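Long-range contacts in purine nucleosidase, (IunH-1) (Sulfolobus solfataricus, PDB 3T8J), which belongs to the nucleoside hydrolase family and binds a sodium ion at one end of the parallel strands of a mixed, helix-flanked beta-sheet: residues S216-Y221 and N232-P237; E35-Y40 and I73-V78; L103-L108 and A128-L133; N135-K140 and A178-T183. All coordinates share one frame; numbering follows the deposited sequence. Where two conformers were deposited one is given.

In the fold
Along the chain contact 2 comes first, then contact 3, contact 4 and contact 1, but in space they fall into two pairs. Contacts 3 and 4 touch, with centres about 11 Å apart, where Tyr131 of helix 125-133 packs on Ile137, Val138 and Ala178, just ahead of the parallel strands 141-147 and 182-185. Contacts 1 and 2 also touch: their centres are about 16 Å apart, and His220 of helix 209-227 probably hydrogen-bonds to the carbonyl oxygen of Lys77. This second pair lies toward the sodium ion, whereas contacts 3 and 4 lie across the chain's centre from contact 1, about 32 Å between centres, and beside the third subunit.

Contact 1: S216-Y221 and N232-P237; sequences SMYLHY and NGHPHP
Tyr218 and Tyr221, three residues apart on helix 209-227, both reach the loop that leads into helix 237-246. The aromatic contacts gather round Tyr218. Its CD2 lies 3.6 Å from His234 NE2, and the two ring planes incline at 32°. Toward His236 its CE2 lies 3.5 Å from CE1, with those planes at 65°. Both pairs meet obliquely, although the Tyr218 hydroxyl itself comes in at the edge of the His236 imidazole.

Tyr221 supplies the apolar part. With CG anti to the backbone N (chi1 -174°), its ring extends to the two prolines, CE2 lying 3.9 Å from Pro235 CD. The Tyr221 hydroxyl lies against Pro235 CG and Pro237 CD. Pro235 O meets the edge of the same ring, 3.5 Å from Tyr221 CE2, and finds no polar partner in the model.

Hydrogen bonds come from outside the two segments. Tyr218 OH and His236 ND1 converge on OD1 of Asp13, NE2 of both histidines bonds to Tyr214 OH, and Arg222 NH1 hydrogen-bonds to His234 ND1. The result is a buried aromatic cluster of Tyr218, His234 and His236, close to the metal site: Pro237's side chain lies about 8 Å from the sodium ion.

Contact 2: E35-Y40 and I73-V78; sequences EGNISY and ITVEKV
The carboxylate of Glu76 meets the backbone of Ser39, whose N points at OE2 nearly in line with the CD-OE2 bond, 3.0 Å away and with 148° at the hydrogen. Glu76 was modelled in two conformers, so this bond is only tentative. The Glu76 chain runs extended beyond CG, and CG itself rests 3.6 Å from Ile38 CG2. The other flat side-chain group, the amide of Asn37, has a light contact: OD1 lies 4.0 Å from Val75 CG2.

The backbone carbonyl of Asn37 does more. It accepts the N-H of Val75 at 2.8 Å from O to N, the donor standing 33° out of the carbonyl plane, while Val75 CG2 lies 3.5 Å from the same Asn37 O. Thr74 packs alongside. Its OG1 sits between the backbone N and the carbonyl carbon (chi1 56°), which turns CG2 to the loop, 3.4 Å from Gly36 O; the CA-H of Thr74 also points at that oxygen.

Both segments lead into helices, Ser39 being the N-cap of helix 40-53 and Val75 that of helix 76-79. Asn37 N bonds to Asp9, a ligand of the sodium ion, which lies about 5 Å from the Asn37 side chain. Phe163 of helix 163-167 packs on Asn37 and Val75, and Val78 leans on helix 209-227. The loop that follows strand 27-33 is thus fastened to the start of helix 76-79, close to the metal.

Contact 3: L103-L108 and A128-L133; sequences LAIIDL and ALAYLL
Ile106 reaches Leu133 because its CG1 stands anti to the carbonyl carbon (chi1 -68°) and the chain then runs straight out to CD1 (chi2 164°). That methyl ends 3.7 Å from Leu133 CB, the two side chains crossing at about a right angle, and it also rests 3.7 Å from the carbonyl oxygen Ala130 O. On Ile105 it is the other branch that matters: CG2, anti to the backbone N, presses on the methyl of Ala130 at 3.8 Å from CG2 to CB. Ala130 CB thus meets two adjacent isoleucines of one helix, with Ile106 CG1 4.2 Å away.

These residues form the crossing of two helices, 101-111 and 125-133, which are joined along the chain through strand 116-120 of the central sheet. The axes of the two short segments pass 8.7 Å apart with their N-to-C directions at 63°. At the crossing the backbones come nearest at Ile106 and Ala130, where the CA atoms are 6.1 Å apart; the short side chain of Ala130 is consistent with so close an approach.

The CB bond of Leu103 points away from the other helix, yet CD2 comes back to lie 4.0 Å from Leu133 CD1. Around this end the packing passes into the assembly: Leu103 touches Leu103 of the third subunit, and Leu133 touches Leu129 of that same neighbouring chain.

Contact 4: N135-K140 and A178-T183; sequences NSIVKK and AGFDIT
Val138 O has two waters beside it, both of which also lie by the loop of residues 178-183. Water 1 is the closer, 2.9 Å from Val138 O, and accepts the N-H of Asp181, its oxygen 3.0 Å from Asp181 N. Water 2 is at a long 3.3 Å from Val138 O, and lies 2.8 Å from Gly179 O.

Next to these waters the Val138 side chain wedges into the turn. Its CG1, anti to the backbone N (chi1 166°), presses on Gly179 O at 3.2 Å, a tight approach. The other methyl, CG2, stands over the centre of the Phe180 ring, 3.9 Å from the centroid and only 10° off the ring normal: a CH-pi contact. Ala178 CB touches the same CG2, and Ile137 CG1 comes within 4.1 Å of Phe180 CZ.

Helix 137-140 runs into strand 141-147, while Gly179, with positive phi, follows helix 169-177 and leads toward strand 182-185. These two strands are parallel neighbours joined by a beta-alpha-beta crossover, and the contact closes it where both begin. Tyr131 of helix 125-133 packs on Val138 and Ala178, and Asp181 forms a salt bridge to Lys143.

No direct hydrogen bond spans the two segments, so the junction is joined mainly by close methyl-to-ring packing, and the waters probably bridge backbone groups beside it.

Contact 1: S216-Y221 and N232-P237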
loop_
_atom_site.group_PDB
_atom_site.type_symbol
_atom_site.label_atom_id
_atom_site.label_comp_id
_atom_site.label_asym_id
_atom_site.label_seq_id
_atom_site.Cartn_x
_atom_site.Cartn_y
_atom_site.Cartn_z
ATOM N N SER A 216 8.142 -39.125 -19.059
ATOM C CA SER A 216 6.770 -39.197 -18.526
ATOM C C SER A 216 6.417 -38.010 -17.620
ATOM O O SER A 216 5.305 -37.457 -17.694
ATOM C CB SER A 216 6.583 -40.507 -17.768
ATOM O OG SER A 216 5.305 -40.592 -17.151
ATOM N N MET A 217 7.370 -37.624 -16.772
ATOM C CA MET A 217 7.131 -36.568 -15.778
ATOM C C MET A 217 7.129 -35.167 -16.353
ATOM O O MET A 217 6.515 -34.289 -15.760
ATOM C CB MET A 217 8.174 -36.625 -14.640
ATOM C CG MET A 217 8.063 -37.838 -13.717
ATOM S SD MET A 217 9.014 -37.686 -12.160
ATOM C CE MET A 217 10.659 -37.387 -12.811
ATOM N N TYR A 218 7.827 -34.968 -17.479
ATOM C CA TYR A 218 8.068 -33.629 -18.052
ATOM C C TYR A 218 7.223 -33.293 -19.277
ATOM O O TYR A 218 7.145 -32.132 -19.663
ATOM C CB TYR A 218 9.572 -33.413 -18.374
ATOM C CG TYR A 218 10.388 -33.090 -17.133
ATOM C CD1 TYR A 218 10.856 -34.111 -16.311
ATOM C CD2 TYR A 218 10.660 -31.770 -16.754
ATOM C CE1 TYR A 218 11.567 -33.846 -15.156
ATOM C CE2 TYR A 218 11.380 -31.499 -15.596
ATOM C CZ TYR A 218 11.825 -32.542 -14.796
ATOM O OH TYR A 218 12.557 -32.313 -13.631
ATOM N N LEU A 219 6.552 -34.272 -19.870
ATOM C CA LEU A 219 5.811 -34.003 -21.100
ATOM C C LEU A 219 4.786 -32.879 -20.954
ATOM O O LEU A 219 4.732 -31.981 -21.798
ATOM C CB LEU A 219 5.120 -35.259 -21.621
ATOM C CG LEU A 219 4.455 -35.082 -22.990
ATOM C CD1 LEU A 219 5.416 -34.438 -24.002
ATOM C CD2 LEU A 219 3.965 -36.409 -23.484
ATOM N N HIS A 220 3.947 -32.940 -19.919
ATOM C CA HIS A 220 2.888 -31.920 -19.732
ATOM C C HIS A 220 3.506 -30.544 -19.492
ATOM O O HIS A 220 3.089 -29.571 -20.103
ATOM C CB HIS A 220 1.942 -32.312 -18.568
ATOM C CG HIS A 220 0.862 -31.305 -18.285
ATOM N ND1 HIS A 220 -0.476 -31.554 -18.502
ATOM C CD2 HIS A 220 0.929 -30.048 -17.777
ATOM C CE1 HIS A 220 -1.187 -30.486 -18.174
ATOM N NE2 HIS A 220 -0.352 -29.559 -17.723
ATOM N N TYR A 221 4.498 -30.486 -18.599
ATOM C CA TYR A 221 5.200 -29.246 -18.267
ATOM C C TYR A 221 5.886 -28.628 -19.477
ATOM O O TYR A 221 5.849 -27.408 -19.670
ATOM C CB TYR A 221 6.241 -29.548 -17.192
ATOM C CG TYR A 221 6.996 -28.381 -16.582
ATOM C CD1 TYR A 221 6.325 -27.328 -15.999
ATOM C CD2 TYR A 221 8.397 -28.397 -16.501
ATOM C CE1 TYR A 221 7.031 -26.287 -15.368
ATOM C CE2 TYR A 221 9.094 -27.367 -15.863
ATOM C CZ TYR A 221 8.400 -26.325 -15.316
ATOM O OH TYR A 221 9.075 -25.293 -14.677
ATOM N N ASN A 232 11.654 -21.969 -25.121
ATOM C CA ASN A 232 12.038 -22.893 -26.185
ATOM C C ASN A 232 12.437 -24.265 -25.607
ATOM O O ASN A 232 13.604 -24.657 -25.572
ATOM C CB ASN A 232 13.117 -22.269 -27.082
ATOM C CG ASN A 232 12.570 -21.134 -27.955
ATOM O OD1 ASN A 232 11.441 -21.195 -28.459
ATOM N ND2 ASN A 232 13.379 -20.098 -28.146
ATOM N N GLY A 233 11.415 -24.995 -25.159
ATOM C CA GLY A 233 11.558 -26.299 -24.531
ATOM C C GLY A 233 10.922 -26.257 -23.147
ATOM O O GLY A 233 9.777 -25.817 -22.986
ATOM N N HIS A 234 11.642 -26.750 -22.141
ATOM C CA HIS A 234 11.182 -26.641 -20.764
ATOM C C HIS A 234 12.352 -26.230 -19.880
ATOM O O HIS A 234 13.515 -26.512 -20.195
ATOM C CB HIS A 234 10.512 -27.914 -20.241
ATOM C CG HIS A 234 11.429 -29.080 -20.056
ATOM N ND1 HIS A 234 11.581 -30.069 -21.004
ATOM C CD2 HIS A 234 12.192 -29.447 -19.002
ATOM C CE1 HIS A 234 12.423 -30.983 -20.546
ATOM N NE2 HIS A 234 12.815 -30.622 -19.339
ATOM N N PRO A 235 12.039 -25.542 -18.785
ATOM C CA PRO A 235 13.096 -25.120 -17.874
ATOM C C PRO A 235 13.316 -26.107 -16.721
ATOM O O PRO A 235 12.484 -26.982 -16.479
ATOM C CB PRO A 235 12.555 -23.804 -17.351
ATOM C CG PRO A 235 11.093 -24.037 -17.241
ATOM C CD PRO A 235 10.743 -24.931 -18.416
ATOM N N HIS A 236 14.434 -25.926 -16.005
ATOM C CA HIS A 236 14.809 -26.744 -14.843
ATOM C C HIS A 236 15.133 -25.823 -13.647
ATOM O O HIS A 236 16.278 -25.765 -13.182
ATOM C CB HIS A 236 16.034 -27.607 -15.186
ATOM C CG HIS A 236 15.711 -28.947 -15.780
ATOM N ND1 HIS A 236 14.901 -29.871 -15.150
ATOM C CD2 HIS A 236 16.168 -29.559 -16.905
ATOM C CE1 HIS A 236 14.842 -30.975 -15.876
ATOM N NE2 HIS A 236 15.599 -30.812 -16.950
ATOM N N PRO A 237 14.126 -25.092 -13.142
ATOM C CA PRO A 237 14.412 -24.140 -12.070
ATOM C C PRO A 237 15.034 -24.794 -10.837
ATOM O O PRO A 237 16.055 -24.305 -10.297
ATOM C CB PRO A 237 13.033 -23.521 -11.758
ATOM C CG PRO A 237 12.041 -24.517 -12.249
ATOM C CD PRO A 237 12.689 -25.166 -13.459
#

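Contact 2: E35-Y40 and I73-V78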
loop_
_atom_site.group_PDB
_atom_site.type_symbol
_atom_site.label_atom_id
_atom_site.label_comp_id
_atom_site.label_asym_id
_atom_site.label_seq_id
_atom_site.Cartn_x
_atom_site.Cartn_y
_atom_site.Cartn_z
ATOM N N GLU A 35 2.853 -26.028 0.867
ATOM C CA GLU A 35 1.872 -25.635 -0.166
ATOM C C GLU A 35 2.572 -25.051 -1.389
ATOM O O GLU A 35 3.651 -24.405 -1.266
ATOM C CB GLU A 35 0.845 -24.619 0.408
ATOM C CG GLU A 35 1.282 -23.157 0.425
ATOM C CD GLU A 35 2.248 -22.773 1.542
ATOM O OE1 GLU A 35 2.363 -23.528 2.529
ATOM O OE2 GLU A 35 2.852 -21.664 1.426
ATOM N N GLY A 36 1.970 -25.216 -2.554
ATOM C CA GLY A 36 2.458 -24.568 -3.769
ATOM C C GLY A 36 1.858 -25.170 -5.032
ATOM O O GLY A 36 0.699 -24.960 -5.321
ATOM N N ASN A 37 2.699 -25.832 -5.801
ATOM C CA ASN A 37 2.391 -26.227 -7.174
ATOM C C ASN A 37 1.059 -26.957 -7.354
ATOM O O ASN A 37 0.321 -26.650 -8.294
ATOM C CB ASN A 37 3.473 -27.172 -7.703
ATOM C CG ASN A 37 4.765 -26.467 -8.097
ATOM O OD1 ASN A 37 4.761 -25.343 -8.610
ATOM N ND2 ASN A 37 5.876 -27.165 -7.912
ATOM N N ILE A 38 0.784 -27.947 -6.511
ATOM C CA ILE A 38 -0.446 -28.761 -6.684
ATOM C C ILE A 38 -1.099 -29.054 -5.326
ATOM O O ILE A 38 -0.569 -28.683 -4.272
ATOM C CB ILE A 38 -0.169 -30.086 -7.449
ATOM C CG1 ILE A 38 0.655 -31.042 -6.579
ATOM C CG2 ILE A 38 0.489 -29.823 -8.799
ATOM C CD1 ILE A 38 0.722 -32.457 -7.110
ATOM N N SER A 39 -2.216 -29.752 -5.323
ATOM C CA SER A 39 -2.895 -30.108 -4.082
ATOM C C SER A 39 -1.912 -30.679 -3.056
ATOM O O SER A 39 -1.125 -31.598 -3.340
ATOM C CB SER A 39 -4.017 -31.112 -4.363
ATOM O OG SER A 39 -4.152 -32.064 -3.328
ATOM N N TYR A 40 -1.970 -30.116 -1.856
ATOM C CA TYR A 40 -0.997 -30.439 -0.795
ATOM C C TYR A 40 -0.940 -31.942 -0.469
ATOM O O TYR A 40 0.146 -32.513 -0.358
ATOM C CB TYR A 40 -1.331 -29.604 0.442
ATOM C CG TYR A 40 -0.611 -29.932 1.735
ATOM C CD1 TYR A 40 0.563 -29.295 2.084
ATOM C CD2 TYR A 40 -1.151 -30.846 2.628
ATOM C CE1 TYR A 40 1.186 -29.597 3.302
ATOM C CE2 TYR A 40 -0.546 -31.136 3.839
ATOM C CZ TYR A 40 0.609 -30.504 4.169
ATOM O OH TYR A 40 1.156 -30.809 5.423
ATOM N N ILE A 73 -2.893 -19.626 -5.299
ATOM C CA ILE A 73 -3.492 -20.608 -6.223
ATOM C C ILE A 73 -2.494 -21.719 -6.490
ATOM O O ILE A 73 -1.272 -21.469 -6.600
ATOM C CB ILE A 73 -3.950 -19.964 -7.542
ATOM C CG1 ILE A 73 -2.797 -19.293 -8.284
ATOM C CG2 ILE A 73 -5.051 -18.921 -7.268
ATOM C CD1 ILE A 73 -3.117 -18.902 -9.732
ATOM N N THR A 74 -3.002 -22.959 -6.574
ATOM C CA THR A 74 -2.227 -24.032 -7.152
ATOM C C THR A 74 -2.166 -23.860 -8.687
ATOM O O THR A 74 -2.963 -23.100 -9.267
ATOM C CB THR A 74 -2.786 -25.389 -6.763
ATOM O OG1 THR A 74 -4.166 -25.448 -7.159
ATOM C CG2 THR A 74 -2.645 -25.630 -5.237
ATOM N N VAL A 75 -1.219 -24.547 -9.319
ATOM C CA VAL A 75 -1.000 -24.477 -10.760
ATOM C C VAL A 75 -0.941 -25.883 -11.427
ATOM O O VAL A 75 0.025 -26.244 -12.123
ATOM C CB VAL A 75 0.210 -23.593 -11.118
ATOM C CG1 VAL A 75 -0.163 -22.095 -10.927
ATOM C CG2 VAL A 75 1.425 -23.970 -10.273
ATOM N N GLU A 76 -1.991 -26.675 -11.210
ATOM C CA GLU A 76 -2.089 -27.973 -11.880
ATOM C C GLU A 76 -2.174 -27.816 -13.406
ATOM O O GLU A 76 -1.844 -28.757 -14.131
ATOM C CB GLU A 76 -3.230 -28.824 -11.289
ATOM C CG GLU A 76 -2.892 -29.301 -9.855
ATOM C CD GLU A 76 -4.094 -29.685 -9.002
ATOM O OE1 GLU A 76 -5.164 -29.985 -9.562
ATOM O OE2 GLU A 76 -3.966 -29.695 -7.753
ATOM N N LYS A 77 -2.568 -26.640 -13.907
ATOM C CA LYS A 77 -2.516 -26.400 -15.361
ATOM C C LYS A 77 -1.067 -26.477 -15.882
ATOM O O LYS A 77 -0.813 -26.859 -17.032
ATOM C CB LYS A 77 -3.190 -25.072 -15.745
ATOM C CG LYS A 77 -2.459 -23.798 -15.290
ATOM C CD LYS A 77 -3.219 -22.541 -15.649
ATOM C CE LYS A 77 -2.546 -21.265 -15.151
ATOM N NZ LYS A 77 -3.346 -20.059 -15.593
ATOM N N VAL A 78 -0.112 -26.067 -15.033
ATOM C CA VAL A 78 1.282 -26.026 -15.415
ATOM C C VAL A 78 1.938 -27.404 -15.304
ATOM O O VAL A 78 2.699 -27.799 -16.190
ATOM C CB VAL A 78 2.054 -25.007 -14.502
ATOM C CG1 VAL A 78 3.565 -25.036 -14.796
ATOM C CG2 VAL A 78 1.506 -23.567 -14.651
#

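Contact 3: L103-L108 and A128-L133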
loop_
_atom_site.group_PDB
_atom_site.type_symbol
_atom_site.label_atom_id
_atom_site.label_comp_id
_atom_site.label_asym_id
_atom_site.label_seq_id
_atom_site.Cartn_x
_atom_site.Cartn_y
_atom_site.Cartn_z
ATOM N N LEU A 103 8.901 -28.093 13.115
ATOM C CA LEU A 103 9.499 -28.708 14.278
ATOM C C LEU A 103 10.632 -29.681 13.906
ATOM O O LEU A 103 11.685 -29.731 14.584
ATOM C CB LEU A 103 8.427 -29.349 15.170
ATOM C CG LEU A 103 7.281 -28.406 15.583
ATOM C CD1 LEU A 103 6.224 -29.175 16.391
ATOM C CD2 LEU A 103 7.784 -27.187 16.358
ATOM N N ALA A 104 10.458 -30.431 12.814
ATOM C CA ALA A 104 11.516 -31.302 12.307
ATOM C C ALA A 104 12.757 -30.517 11.882
ATOM O O ALA A 104 13.886 -30.930 12.136
ATOM C CB ALA A 104 11.003 -32.163 11.140
ATOM N N ILE A 105 12.556 -29.381 11.231
ATOM C CA ILE A 105 13.687 -28.503 10.831
ATOM C C ILE A 105 14.489 -28.058 12.055
ATOM O O ILE A 105 15.714 -28.115 12.032
ATOM C CB ILE A 105 13.190 -27.291 10.009
ATOM C CG1 ILE A 105 12.633 -27.748 8.657
ATOM C CG2 ILE A 105 14.325 -26.250 9.801
ATOM C CD1 ILE A 105 11.734 -26.694 7.969
ATOM N N ILE A 106 13.796 -27.664 13.125
ATOM C CA ILE A 106 14.495 -27.259 14.357
ATOM C C ILE A 106 15.300 -28.432 14.943
ATOM O O ILE A 106 16.487 -28.278 15.290
ATOM C CB ILE A 106 13.495 -26.687 15.374
ATOM C CG1 ILE A 106 12.924 -25.355 14.892
ATOM C CG2 ILE A 106 14.168 -26.484 16.749
ATOM C CD1 ILE A 106 11.657 -24.928 15.633
ATOM N N ASP A 107 14.687 -29.615 15.031
ATOM C CA ASP A 107 15.371 -30.789 15.572
ATOM C C ASP A 107 16.622 -31.145 14.760
ATOM O O ASP A 107 17.674 -31.461 15.318
ATOM C CB ASP A 107 14.407 -31.975 15.611
ATOM C CG ASP A 107 13.392 -31.884 16.755
ATOM O OD1 ASP A 107 13.593 -31.084 17.692
ATOM O OD2 ASP A 107 12.402 -32.661 16.734
ATOM N N LEU A 108 16.493 -31.114 13.437
ATOM C CA LEU A 108 17.573 -31.472 12.513
ATOM C C LEU A 108 18.699 -30.416 12.516
ATOM O O LEU A 108 19.884 -30.757 12.398
ATOM C CB LEU A 108 17.007 -31.749 11.113
ATOM C CG LEU A 108 16.243 -33.065 11.054
ATOM C CD1 LEU A 108 15.317 -33.070 9.821
ATOM C CD2 LEU A 108 17.171 -34.265 11.092
ATOM N N ALA A 128 10.310 -20.285 7.380
ATOM C CA ALA A 128 9.889 -19.138 8.168
ATOM C C ALA A 128 9.309 -19.555 9.510
ATOM O O ALA A 128 9.662 -18.968 10.533
ATOM C CB ALA A 128 8.878 -18.262 7.391
ATOM N N LEU A 129 8.409 -20.537 9.526
ATOM C CA LEU A 129 7.812 -21.002 10.777
ATOM C C LEU A 129 8.876 -21.584 11.731
ATOM O O LEU A 129 8.840 -21.312 12.926
ATOM C CB LEU A 129 6.669 -21.998 10.502
ATOM C CG LEU A 129 5.735 -22.298 11.677
ATOM C CD1 LEU A 129 5.317 -21.043 12.431
ATOM C CD2 LEU A 129 4.503 -23.049 11.179
ATOM N N ALA A 130 9.829 -22.360 11.198
ATOM C CA ALA A 130 10.911 -22.889 12.011
ATOM C C ALA A 130 11.716 -21.738 12.637
ATOM O O ALA A 130 12.046 -21.773 13.838
ATOM C CB ALA A 130 11.821 -23.808 11.162
ATOM N N TYR A 131 12.061 -20.730 11.832
ATOM C CA TYR A 131 12.818 -19.548 12.342
ATOM C C TYR A 131 12.037 -18.840 13.449
ATOM O O TYR A 131 12.615 -18.460 14.468
ATOM C CB TYR A 131 13.157 -18.562 11.209
ATOM C CG TYR A 131 13.675 -17.250 11.724
ATOM C CD1 TYR A 131 14.966 -17.160 12.183
ATOM C CD2 TYR A 131 12.842 -16.149 11.844
ATOM C CE1 TYR A 131 15.432 -15.968 12.730
ATOM C CE2 TYR A 131 13.289 -14.963 12.373
ATOM C CZ TYR A 131 14.586 -14.883 12.808
ATOM O OH TYR A 131 15.086 -13.699 13.376
ATOM N N LEU A 132 10.742 -18.613 13.222
ATOM C CA LEU A 132 9.904 -17.898 14.179
ATOM C C LEU A 132 9.872 -18.609 15.541
ATOM O O LEU A 132 9.893 -17.938 16.604
ATOM C CB LEU A 132 8.474 -17.706 13.637
ATOM C CG LEU A 132 8.333 -16.733 12.458
ATOM C CD1 LEU A 132 6.941 -16.930 11.798
ATOM C CD2 LEU A 132 8.545 -15.315 12.921
ATOM N N LEU A 133 9.852 -19.943 15.527
ATOM C CA LEU A 133 9.870 -20.732 16.758
ATOM C C LEU A 133 11.259 -20.819 17.413
ATOM O O LEU A 133 11.342 -20.958 18.642
ATOM C CB LEU A 133 9.334 -22.121 16.488
ATOM C CG LEU A 133 7.842 -22.089 16.203
ATOM C CD1 LEU A 133 7.415 -23.323 15.442
ATOM C CD2 LEU A 133 7.049 -21.934 17.509
#

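Contact 4: N135-K140 and A178-T183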
loop_
_atom_site.group_PDB
_atom_site.type_symbol
_atom_site.label_atom_id
_atom_site.label_comp_id
_atom_site.label_asym_id
_atom_site.label_seq_id
_atom_site.Cartn_x
_atom_site.Cartn_y
_atom_site.Cartn_z
ATOM N N ASN A 135 14.940 -18.835 16.640
ATOM C CA ASN A 135 15.784 -17.960 15.839
ATOM C C ASN A 135 17.230 -18.462 15.663
ATOM O O ASN A 135 17.919 -18.013 14.733
ATOM C CB ASN A 135 15.868 -16.561 16.446
ATOM C CG ASN A 135 14.555 -15.779 16.528
ATOM O OD1 ASN A 135 14.581 -14.710 17.155
ATOM N ND2 ASN A 135 13.445 -16.220 15.908
ATOM N N SER A 136 17.682 -19.363 16.549
ATOM C CA SER A 136 19.055 -19.911 16.538
ATOM C C SER A 136 19.377 -20.756 15.314
ATOM O O SER A 136 20.536 -21.042 15.019
ATOM C CB SER A 136 19.365 -20.689 17.831
ATOM O OG SER A 136 18.758 -21.952 17.874
ATOM N N ILE A 137 18.349 -21.143 14.542
ATOM C CA ILE A 137 18.616 -21.932 13.342
ATOM C C ILE A 137 19.390 -21.151 12.277
ATOM O O ILE A 137 19.943 -21.739 11.357
ATOM C CB ILE A 137 17.329 -22.591 12.708
ATOM C CG1 ILE A 137 16.365 -21.552 12.105
ATOM C CG2 ILE A 137 16.607 -23.469 13.722
ATOM C CD1 ILE A 137 15.185 -22.184 11.335
ATOM N N VAL A 138 19.450 -19.822 12.389
ATOM C CA VAL A 138 20.195 -19.030 11.422
ATOM C C VAL A 138 21.709 -19.360 11.460
ATOM O O VAL A 138 22.344 -19.428 10.412
ATOM C CB VAL A 138 19.972 -17.531 11.638
ATOM C CG1 VAL A 138 20.988 -16.710 10.868
ATOM C CG2 VAL A 138 18.563 -17.131 11.238
ATOM N N LYS A 139 22.249 -19.603 12.639
ATOM C CA LYS A 139 23.637 -20.075 12.715
ATOM C C LYS A 139 23.756 -21.576 12.483
ATOM O O LYS A 139 24.738 -22.042 11.858
ATOM C CB LYS A 139 24.307 -19.706 14.021
ATOM C CG LYS A 139 25.794 -20.160 14.006
ATOM C CD LYS A 139 26.645 -19.454 14.957
ATOM C CE LYS A 139 27.995 -20.144 15.028
ATOM N NZ LYS A 139 28.923 -19.406 15.930
ATOM N N LYS A 140 22.795 -22.351 12.994
ATOM C CA LYS A 140 22.888 -23.819 12.926
ATOM C C LYS A 140 22.761 -24.364 11.499
ATOM O O LYS A 140 23.351 -25.405 11.173
ATOM C CB LYS A 140 21.853 -24.487 13.838
ATOM C CG LYS A 140 22.104 -24.192 15.303
ATOM C CD LYS A 140 20.979 -24.604 16.199
ATOM C CE LYS A 140 21.295 -24.220 17.647
ATOM N NZ LYS A 140 20.146 -24.511 18.548
ATOM N N ALA A 178 16.235 -12.626 8.157
ATOM C CA ALA A 178 16.666 -13.378 9.355
ATOM C C ALA A 178 18.181 -13.403 9.581
ATOM O O ALA A 178 18.631 -13.528 10.728
ATOM C CB ALA A 178 16.142 -14.811 9.308
ATOM N N GLY A 179 18.951 -13.369 8.497
ATOM C CA GLY A 179 20.430 -13.478 8.541
ATOM C C GLY A 179 21.025 -14.803 8.084
ATOM O O GLY A 179 22.171 -15.104 8.371
ATOM N N PHE A 180 20.253 -15.625 7.360
ATOM C CA PHE A 180 20.778 -16.856 6.794
ATOM C C PHE A 180 21.818 -16.553 5.704
ATOM O O PHE A 180 21.763 -15.495 5.057
ATOM C CB PHE A 180 19.637 -17.620 6.088
ATOM C CG PHE A 180 18.583 -18.230 7.012
ATOM C CD1 PHE A 180 18.862 -19.392 7.720
ATOM C CD2 PHE A 180 17.303 -17.680 7.110
ATOM C CE1 PHE A 180 17.913 -19.945 8.547
ATOM C CE2 PHE A 180 16.342 -18.270 7.928
ATOM C CZ PHE A 180 16.645 -19.393 8.636
ATOM N N ASP A 181 22.704 -17.510 5.438
ATOM C CA ASP A 181 23.639 -17.466 4.312
ATOM C C ASP A 181 22.888 -17.993 3.091
ATOM O O ASP A 181 22.740 -19.201 2.973
ATOM C CB ASP A 181 24.870 -18.320 4.633
ATOM C CG ASP A 181 25.939 -18.270 3.554
ATOM O OD1 ASP A 181 25.650 -17.786 2.437
ATOM O OD2 ASP A 181 27.097 -18.735 3.814
ATOM N N ILE A 182 22.422 -17.087 2.240
ATOM C CA ILE A 182 21.534 -17.397 1.106
ATOM C C ILE A 182 22.256 -17.236 -0.212
ATOM O O ILE A 182 22.880 -16.184 -0.456
ATOM C CB ILE A 182 20.318 -16.448 1.094
ATOM C CG1 ILE A 182 19.401 -16.715 2.283
ATOM C CG2 ILE A 182 19.531 -16.573 -0.240
ATOM C CD1 ILE A 182 18.322 -15.629 2.495
ATOM N N THR A 183 22.142 -18.254 -1.077
ATOM C CA THR A 183 22.462 -18.136 -2.489
ATOM C C THR A 183 21.143 -18.393 -3.237
ATOM O O THR A 183 20.488 -19.383 -2.977
ATOM C CB THR A 183 23.587 -19.099 -2.939
ATOM O OG1 THR A 183 24.830 -18.675 -2.339
ATOM C CG2 THR A 183 23.732 -19.077 -4.455
HETATM O O HOH W 1 22.423 -19.654 7.538
HETATM O O HOH W 2 24.094 -17.034 8.970
#